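Local coordinates for protein membrane-bound lytic murein transglycosylase (Agrobacterium tumefaciens, PDB 2PNW) that probably cleaves the glycan strands of peptidoglycan as a lytic murein transglycosylase of the MltA type, at residues A[305-310]-A[352-357]. Residues are numbered along the deposited sequence; the frame is centred on the assembly and turned at random.
Sequences PTLTHL and VRNEAD
In the 3D domain, a family grouped with the double-psi beta-barrels, the loop after strand 299-304 meets strand 353-363 through Thr306 and Asn354. Strands 299-304 and 353-363 pair antiparallel. Past the end of that pairing, side chains and water connect the two segments.

One direct hydrogen bond crosses. Asn354 ND2 donates to Thr306 OG1 at 2.9 Å, nearly straight at 169°. The hydroxyl lies in the amide plane. Thr306 OG1 sits between its own backbone N and carbonyl carbon (chi1 64°), which brings it to the N-H of the amide. The other end of the amide is held within its own segment: Arg353 N donates to Asn354 OD1 at 3.0 Å, from above the carbonyl plane. Partners at both ends should restrict rotation of the amide and favour this placing of its N and O.

Two waters extend the link. Water 1 bonds Thr306 OG1 and accepts from Glu355 N at 2.9 Å. Water 2 accepts from Thr306 N and donates to Glu355 O at 2.6 Å. Water 2 thus bridges the two backbones, while water 1 ties the Thr306 hydroxyl to the backbone of Glu355.

Leu307 crosses Asn354 at about a right angle, its CD1 in van der Waals contact with Asn354 OD1 at 3.6 Å. The apolar pairs lie beside the amide. The same methyl meets Val352 CG2 at 4.0 Å, and Leu310 CD1 reaches Val352 CG2 more loosely. His309 CE1 approaches that valine methyl obliquely, at 3.8 Å, while His309 NE2 is hydrogen-bonded to Leu348 O. Phe316 of strand 316-324 touches Leu307 and Leu310, and Ala100 of strand 96-109 touches Val352.

The chemistry thus divides in two: a hydrated polar link at Thr306, and leucine methyls packed on Val352, with the Asn354 amide bordering both.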
loop_
_atom_site.group_PDB
_atom_site.type_symbol
_atom_site.label_atom_id
_atom_site.label_comp_id
_atom_site.label_asym_id
_atom_site.label_seq_id
_atom_site.Cartn_x
_atom_site.Cartn_y
_atom_site.Cartn_z
ATOM N N PRO A 305 5.418 19.417 6.446
ATOM C CA PRO A 305 6.036 20.637 5.930
ATOM C C PRO A 305 7.479 20.456 5.425
ATOM O O PRO A 305 7.884 21.173 4.514
ATOM C CB PRO A 305 5.949 21.603 7.123
ATOM C CG PRO A 305 5.902 20.742 8.313
ATOM C CD PRO A 305 5.107 19.531 7.887
ATOM N N THR A 306 8.228 19.504 5.970
ATOM C CA THR A 306 9.580 19.204 5.442
ATOM C C THR A 306 9.559 18.470 4.089
ATOM O O THR A 306 10.597 18.337 3.426
ATOM C CB THR A 306 10.464 18.411 6.444
ATOM O OG1 THR A 306 9.906 17.112 6.691
ATOM C CG2 THR A 306 10.629 19.161 7.755
ATOM N N LEU A 307 8.381 17.991 3.683
ATOM C CA LEU A 307 8.241 17.278 2.411
ATOM C C LEU A 307 7.810 18.248 1.324
ATOM O O LEU A 307 6.646 18.679 1.283
ATOM C CB LEU A 307 7.225 16.143 2.555
ATOM C CG LEU A 307 6.865 15.288 1.335
ATOM C CD1 LEU A 307 8.077 14.573 0.756
ATOM C CD2 LEU A 307 5.784 14.278 1.767
ATOM N N THR A 308 8.748 18.580 0.437
ATOM C CA THR A 308 8.550 19.650 -0.533
ATOM C C THR A 308 8.598 19.195 -1.980
ATOM O O THR A 308 8.083 19.885 -2.851
ATOM C CB THR A 308 9.581 20.784 -0.327
ATOM O OG1 THR A 308 10.911 20.246 -0.429
ATOM C CG2 THR A 308 9.409 21.400 1.049
ATOM N N HIS A 309 9.185 18.026 -2.241
ATOM C CA HIS A 309 9.422 17.608 -3.619
ATOM C C HIS A 309 8.219 16.981 -4.328
ATOM O O HIS A 309 8.306 16.655 -5.514
ATOM C CB HIS A 309 10.693 16.747 -3.742
ATOM C CG HIS A 309 10.543 15.343 -3.241
ATOM N ND1 HIS A 309 10.674 15.012 -1.913
ATOM C CD2 HIS A 309 10.325 14.181 -3.899
ATOM C CE1 HIS A 309 10.520 13.707 -1.765
ATOM N NE2 HIS A 309 10.315 13.177 -2.959
ATOM N N LEU A 310 7.099 16.844 -3.612
ATOM C CA LEU A 310 5.833 16.441 -4.244
ATOM C C LEU A 310 4.927 17.648 -4.535
ATOM O O LEU A 310 3.815 17.491 -5.034
ATOM C CB LEU A 310 5.078 15.407 -3.386
ATOM C CG LEU A 310 5.866 14.197 -2.880
ATOM C CD1 LEU A 310 4.967 13.246 -2.102
ATOM C CD2 LEU A 310 6.533 13.476 -4.051
ATOM N N VAL A 352 10.938 9.794 0.113
ATOM C CA VAL A 352 9.961 10.271 1.103
ATOM C C VAL A 352 10.190 9.537 2.406
ATOM O O VAL A 352 10.162 8.304 2.458
ATOM C CB VAL A 352 8.468 10.094 0.636
ATOM C CG1 VAL A 352 7.495 10.568 1.736
ATOM C CG2 VAL A 352 8.232 10.837 -0.658
ATOM N N ARG A 353 10.418 10.308 3.463
ATOM C CA ARG A 353 10.742 9.769 4.771
ATOM C C ARG A 353 10.666 10.979 5.699
ATOM O O ARG A 353 11.692 11.587 6.039
ATOM C CB ARG A 353 12.149 9.117 4.727
ATOM C CG ARG A 353 12.622 8.480 6.012
ATOM C CD ARG A 353 13.878 7.575 5.831
ATOM N NE ARG A 353 15.007 8.201 5.128
ATOM C CZ ARG A 353 15.915 9.026 5.672
ATOM N NH1 ARG A 353 15.851 9.381 6.956
ATOM N NH2 ARG A 353 16.901 9.510 4.918
ATOM N N ASN A 354 9.446 11.366 6.075
ATOM C CA ASN A 354 9.223 12.702 6.649
ATOM C C ASN A 354 8.249 12.685 7.807
ATOM O O ASN A 354 7.274 11.911 7.809
ATOM C CB ASN A 354 8.693 13.696 5.604
ATOM C CG ASN A 354 9.704 14.031 4.511
ATOM O OD1 ASN A 354 9.865 13.284 3.547
ATOM N ND2 ASN A 354 10.353 15.180 4.635
ATOM N N GLU A 355 8.502 13.549 8.787
ATOM C CA GLU A 355 7.551 13.774 9.870
ATOM C C GLU A 355 6.280 14.375 9.307
ATOM O O GLU A 355 6.324 15.142 8.338
ATOM C CB GLU A 355 8.132 14.741 10.904
ATOM C CG GLU A 355 9.060 14.101 11.885
ATOM C CD GLU A 355 9.574 15.120 12.902
ATOM O OE1 GLU A 355 8.764 15.619 13.724
ATOM O OE2 GLU A 355 10.783 15.425 12.861
ATOM N N ALA A 356 5.143 14.024 9.904
ATOM C CA ALA A 356 3.854 14.514 9.428
ATOM C C ALA A 356 2.843 14.593 10.546
ATOM O O ALA A 356 2.892 13.800 11.470
ATOM C CB ALA A 356 3.313 13.599 8.297
ATOM N N ASP A 357 1.916 15.543 10.449
ATOM C CA ASP A 357 0.756 15.577 11.336
ATOM C C ASP A 357 -0.411 14.932 10.586
ATOM O O ASP A 357 -0.677 15.309 9.440
ATOM C CB ASP A 357 0.395 17.029 11.726
ATOM C CG ASP A 357 1.430 17.673 12.688
ATOM O OD1 ASP A 357 2.151 16.937 13.397
ATOM O OD2 ASP A 357 1.502 18.923 12.730
HETATM O O HOH W 1 10.846 15.234 8.488
HETATM O O HOH W 2 7.624 17.344 7.979
#